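Local structure of tumor necrosis factor ligand superfamily member 9 (Mus musculus, 6MKB) at residues B[77-82]-B[137-142]. The protein is a cytokine of the tumor necrosis factor family that binds the receptor TNFRSF9 (4-1BB) and drives proliferation of activated T cells. Numbering follows the deposited sequence.
Sequences HKVQGW and AYLHGA. With NAG (2-acetamido-2-deoxy-beta-D-glucopyranose), chain F; NAG (2-acetamido-2-deoxy-beta-D-glucopyranose), chain C; SO4 (sulfate ion), chain N.
With chi1 at 54°, the side chain of W82 is set between its own backbone N and carbonyl carbon, which lays the indole across the neighbouring strand; CG of Y138, anti to the backbone N (chi1 172°), carries the phenol away from W82 and leaves CB against the indole. Y138 CB sits over one indole face, offset toward the rim and 3.5 Å from W82 NE1, while the phenol ring itself meets the indole only obliquely. The indole edge is turned to the sugars: W82 NE1 donates a hydrogen bond to the acetamido O7 of the second GlcNAc (2.9 Å), and O6 of the first GlcNAc lies at the rim near CH2. The first sugar is held from the other strand, its N2 donating to A137 O (3.1 Å), and the second spreads over one face of the Y138 ring, a CH-rich sugar surface on an aromatic. The N-glycan of N23 is thus gripped from both strands, which probably steadies it against the surface. Further along the same face, the H140 imidazole crosses the Q80 side chain at a slant, CE1 3.7 Å from Q80 CG, the amide and ring planes 19° apart. Behind them, V79 CG1 packs on L139 CB and V79 CG2 on A142 CB (3.7 Å). Two reciprocal pairs of backbone bonds, Q80 with H140 and W82 with Y138, bracket the non-hydrogen-bonded pair G81 and L139; the closest of the four bonds, Q80 N to H140 O, is 2.8 Å. The glycine at 81 has backbone angles suited to a residue without CB, and here the chain turns a corner. In the jelly-roll sandwich of this extracellular TNF homology domain, this pairing joins the start of strand 80-90 to the end of strand 129-140, while G81 also bonds through its backbone to L105 of strand 100-105.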
ATOM      1  N   HIS B  77     -22.188  11.174  -7.676  1.00 54.93           N
ATOM      2  CA  HIS B  77     -23.032  10.871  -6.516  1.00 54.46           C
ATOM      3  C   HIS B  77     -24.269   9.974  -6.756  1.00 59.38           C
ATOM      4  O   HIS B  77     -25.127   9.912  -5.885  1.00 61.44           O
ATOM      5  CB  HIS B  77     -23.471  12.193  -5.903  1.00 55.36           C
ATOM      6  CG  HIS B  77     -22.313  13.107  -5.619  1.00 57.64           C
ATOM      7  ND1 HIS B  77     -21.504  12.933  -4.506  1.00 58.59           N
ATOM      8  CD2 HIS B  77     -21.864  14.175  -6.317  1.00 59.19           C
ATOM      9  CE1 HIS B  77     -20.602  13.899  -4.560  1.00 57.64           C
ATOM     10  NE2 HIS B  77     -20.787  14.679  -5.621  1.00 58.44           N
ATOM     11  N   LYS B  78     -24.315   9.215  -7.852  1.00 55.18           N
ATOM     12  CA  LYS B  78     -25.424   8.297  -8.161  1.00 55.31           C
ATOM     13  C   LYS B  78     -24.945   6.832  -8.189  1.00 57.39           C
ATOM     14  O   LYS B  78     -25.593   5.960  -7.613  1.00 56.78           O
ATOM     15  CB  LYS B  78     -26.081   8.656  -9.515  1.00 57.51           C
ATOM     16  CG  LYS B  78     -27.084   9.783  -9.414  1.00 63.84           C
ATOM     17  CD  LYS B  78     -27.487  10.298 -10.785  1.00 68.33           C
ATOM     18  CE  LYS B  78     -28.490  11.417 -10.651  1.00 67.86           C
ATOM     19  NZ  LYS B  78     -29.164  11.722 -11.938  1.00 73.90           N
ATOM     20  N   VAL B  79     -23.834   6.572  -8.897  1.00 52.08           N
ATOM     21  CA  VAL B  79     -23.277   5.240  -9.058  1.00 51.45           C
ATOM     22  C   VAL B  79     -22.584   4.791  -7.770  1.00 58.36           C
ATOM     23  O   VAL B  79     -21.594   5.385  -7.348  1.00 59.57           O
ATOM     24  CB  VAL B  79     -22.337   5.155 -10.283  1.00 52.93           C
ATOM     25  CG1 VAL B  79     -21.633   3.810 -10.343  1.00 51.21           C
ATOM     26  CG2 VAL B  79     -23.115   5.404 -11.566  1.00 54.02           C
ATOM     27  N   GLN B  80     -23.086   3.720  -7.172  1.00 55.07           N
ATOM     28  CA  GLN B  80     -22.529   3.174  -5.944  1.00 54.20           C
ATOM     29  C   GLN B  80     -22.283   1.660  -6.103  1.00 56.88           C
ATOM     30  O   GLN B  80     -22.609   1.071  -7.145  1.00 57.27           O
ATOM     31  CB  GLN B  80     -23.426   3.512  -4.730  1.00 56.15           C
ATOM     32  CG  GLN B  80     -24.871   3.104  -4.863  1.00 54.75           C
ATOM     33  CD  GLN B  80     -25.636   3.504  -3.627  1.00 66.83           C
ATOM     34  OE1 GLN B  80     -25.394   3.017  -2.525  1.00 58.81           O
ATOM     35  NE2 GLN B  80     -26.592   4.397  -3.768  1.00 57.48           N
ATOM     36  N   GLY B  81     -21.661   1.072  -5.085  1.00 50.59           N
ATOM     37  CA  GLY B  81     -21.294  -0.332  -5.065  1.00 49.53           C
ATOM     38  C   GLY B  81     -19.867  -0.513  -4.599  1.00 54.39           C
ATOM     39  O   GLY B  81     -19.470   0.036  -3.571  1.00 54.13           O
ATOM     40  N   TRP B  82     -19.075  -1.290  -5.353  1.00 52.67           N
ATOM     41  CA  TRP B  82     -17.688  -1.576  -4.982  1.00 50.57           C
ATOM     42  C   TRP B  82     -16.833  -1.977  -6.173  1.00 51.52           C
ATOM     43  O   TRP B  82     -17.337  -2.488  -7.164  1.00 50.58           O
ATOM     44  CB  TRP B  82     -17.630  -2.682  -3.902  1.00 49.14           C
ATOM     45  CG  TRP B  82     -18.356  -3.938  -4.276  1.00 51.35           C
ATOM     46  CD1 TRP B  82     -19.642  -4.272  -3.954  1.00 55.73           C
ATOM     47  CD2 TRP B  82     -17.833  -5.041  -5.036  1.00 51.22           C
ATOM     48  NE1 TRP B  82     -19.954  -5.512  -4.465  1.00 56.15           N
ATOM     49  CE2 TRP B  82     -18.862  -6.008  -5.136  1.00 56.45           C
ATOM     50  CE3 TRP B  82     -16.595  -5.303  -5.650  1.00 51.28           C
ATOM     51  CZ2 TRP B  82     -18.700  -7.205  -5.849  1.00 55.93           C
ATOM     52  CZ3 TRP B  82     -16.427  -6.501  -6.331  1.00 53.19           C
ATOM     53  CH2 TRP B  82     -17.475  -7.431  -6.438  1.00 55.24           C
ATOM     54  N   ALA B 137     -16.116  -5.783 -10.001  1.00 54.75           N
ATOM     55  CA  ALA B 137     -16.930  -4.598  -9.744  1.00 54.58           C
ATOM     56  C   ALA B 137     -18.432  -4.891  -9.820  1.00 60.14           C
ATOM     57  O   ALA B 137     -18.892  -5.613 -10.701  1.00 61.82           O
ATOM     58  CB  ALA B 137     -16.570  -3.477 -10.724  1.00 54.33           C
ATOM     59  N   TYR B 138     -19.178  -4.332  -8.875  1.00 56.05           N
ATOM     60  CA  TYR B 138     -20.624  -4.313  -8.838  1.00 57.81           C
ATOM     61  C   TYR B 138     -21.024  -2.848  -8.709  1.00 59.25           C
ATOM     62  O   TYR B 138     -20.801  -2.248  -7.658  1.00 57.60           O
ATOM     63  CB  TYR B 138     -21.215  -5.179  -7.714  1.00 61.64           C
ATOM     64  CG  TYR B 138     -22.717  -5.004  -7.575  1.00 67.07           C
ATOM     65  CD1 TYR B 138     -23.570  -5.213  -8.660  1.00 70.89           C
ATOM     66  CD2 TYR B 138     -23.283  -4.593  -6.370  1.00 68.44           C
ATOM     67  CE1 TYR B 138     -24.944  -5.015  -8.550  1.00 74.95           C
ATOM     68  CE2 TYR B 138     -24.662  -4.427  -6.239  1.00 71.73           C
ATOM     69  CZ  TYR B 138     -25.492  -4.649  -7.331  1.00 83.56           C
ATOM     70  OH  TYR B 138     -26.856  -4.492  -7.221  1.00 86.37           O
ATOM     71  N   LEU B 139     -21.519  -2.253  -9.807  1.00 55.12           N
ATOM     72  CA  LEU B 139     -21.905  -0.846  -9.843  1.00 54.00           C
ATOM     73  C   LEU B 139     -23.350  -0.707 -10.255  1.00 59.42           C
ATOM     74  O   LEU B 139     -23.797  -1.400 -11.175  1.00 60.43           O
ATOM     75  CB  LEU B 139     -20.979  -0.025 -10.778  1.00 52.37           C
ATOM     76  CG  LEU B 139     -19.487   0.025 -10.384  1.00 54.77           C
ATOM     77  CD1 LEU B 139     -18.614   0.491 -11.548  1.00 54.15           C
ATOM     78  CD2 LEU B 139     -19.257   0.838  -9.105  1.00 54.90           C
ATOM     79  N   HIS B 140     -24.090   0.173  -9.554  1.00 56.87           N
ATOM     80  CA  HIS B 140     -25.520   0.437  -9.795  1.00 59.05           C
ATOM     81  C   HIS B 140     -25.901   1.865  -9.345  1.00 63.61           C
ATOM     82  O   HIS B 140     -25.143   2.482  -8.594  1.00 60.96           O
ATOM     83  CB  HIS B 140     -26.368  -0.613  -9.048  1.00 60.92           C
ATOM     84  CG  HIS B 140     -26.198  -0.565  -7.560  1.00 63.34           C
ATOM     85  ND1 HIS B 140     -27.094   0.115  -6.753  1.00 65.80           N
ATOM     86  CD2 HIS B 140     -25.211  -1.068  -6.787  1.00 63.18           C
ATOM     87  CE1 HIS B 140     -26.646  -0.030  -5.519  1.00 64.50           C
ATOM     88  NE2 HIS B 140     -25.511  -0.726  -5.491  1.00 63.41           N
ATOM     89  N   GLY B 141     -27.073   2.346  -9.774  1.00 62.82           N
ATOM     90  CA  GLY B 141     -27.560   3.679  -9.422  1.00 63.59           C
ATOM     91  C   GLY B 141     -27.838   4.580 -10.607  1.00 69.23           C
ATOM     92  O   GLY B 141     -28.575   5.559 -10.476  1.00 70.48           O
ATOM     93  N   ALA B 142     -27.240   4.259 -11.766  1.00 65.02           N
ATOM     94  CA  ALA B 142     -27.399   4.970 -13.035  1.00 65.46           C
ATOM     95  C   ALA B 142     -27.246   4.007 -14.218  1.00 71.28           C
ATOM     96  O   ALA B 142     -26.616   2.952 -14.078  1.00 69.62           O
ATOM     97  CB  ALA B 142     -26.375   6.096 -13.145  1.00 64.54           C
TER
HETATM   98  C1  NAG F   2     -23.314  -9.050  -8.154  1.00 75.19           C
HETATM   99  C2  NAG F   2     -23.617  -8.651  -6.707  1.00 75.35           C
HETATM  100  C3  NAG F   2     -25.088  -8.901  -6.345  1.00 80.70           C
HETATM  101  C4  NAG F   2     -26.055  -8.302  -7.371  1.00 85.06           C
HETATM  102  C5  NAG F   2     -25.678  -8.750  -8.792  1.00 80.02           C
HETATM  103  C6  NAG F   2     -26.489  -8.017  -9.860  1.00 78.96           C
HETATM  104  C7  NAG F   2     -21.935  -8.732  -4.905  1.00 65.96           C
HETATM  105  C8  NAG F   2     -21.017  -9.648  -4.148  1.00 63.73           C
HETATM  106  N2  NAG F   2     -22.707  -9.339  -5.807  1.00 70.05           N
HETATM  107  O3  NAG F   2     -25.379  -8.349  -5.057  1.00 81.24           O
HETATM  108  O4  NAG F   2     -27.399  -8.691  -7.037  1.00 97.18           O
HETATM  109  O5  NAG F   2     -24.291  -8.502  -9.054  1.00 75.97           O
HETATM  110  O6  NAG F   2     -25.873  -8.206 -11.133  1.00 77.96           O
HETATM  111  O7  NAG F   2     -21.964  -7.529  -4.680  1.00 65.61           O
HETATM  112  C1  NAG C   1     -18.991  -8.936 -11.288  1.00 65.89           C
HETATM  113  C2  NAG C   1     -20.365  -8.626 -11.880  1.00 65.71           C
HETATM  114  C3  NAG C   1     -21.305  -8.185 -10.757  1.00 66.35           C
HETATM  115  C4  NAG C   1     -21.314  -9.141  -9.560  1.00 68.86           C
HETATM  116  C5  NAG C   1     -19.892  -9.477  -9.118  1.00 69.24           C
HETATM  117  C6  NAG C   1     -19.849 -10.565  -8.053  1.00 72.74           C
HETATM  118  C7  NAG C   1     -20.533  -7.451 -14.060  1.00 70.33           C
HETATM  119  C8  NAG C   1     -19.870  -6.337 -14.805  1.00 69.34           C
HETATM  120  N2  NAG C   1     -20.218  -7.500 -12.773  1.00 66.01           N
HETATM  121  O3  NAG C   1     -22.630  -8.003 -11.281  1.00 66.95           O
HETATM  122  O4  NAG C   1     -22.022  -8.547  -8.469  1.00 72.43           O
HETATM  123  O5  NAG C   1     -19.104  -9.908 -10.239  1.00 67.69           O
HETATM  124  O6  NAG C   1     -18.562 -10.481  -7.435  1.00 73.25           O
HETATM  125  O7  NAG C   1     -21.302  -8.206 -14.623  1.00 77.77           O
HETATM  126  S   SO4 N 404     -18.001  16.276  -6.711  1.00114.68           S
HETATM  127  O1  SO4 N 404     -16.796  15.420  -6.607  1.00111.56           O
HETATM  128  O2  SO4 N 404     -19.022  15.644  -7.580  1.00114.12           O
HETATM  129  O3  SO4 N 404     -17.636  17.596  -7.284  1.00115.81           O
HETATM  130  O4  SO4 N 404     -18.560  16.455  -5.348  1.00117.37           O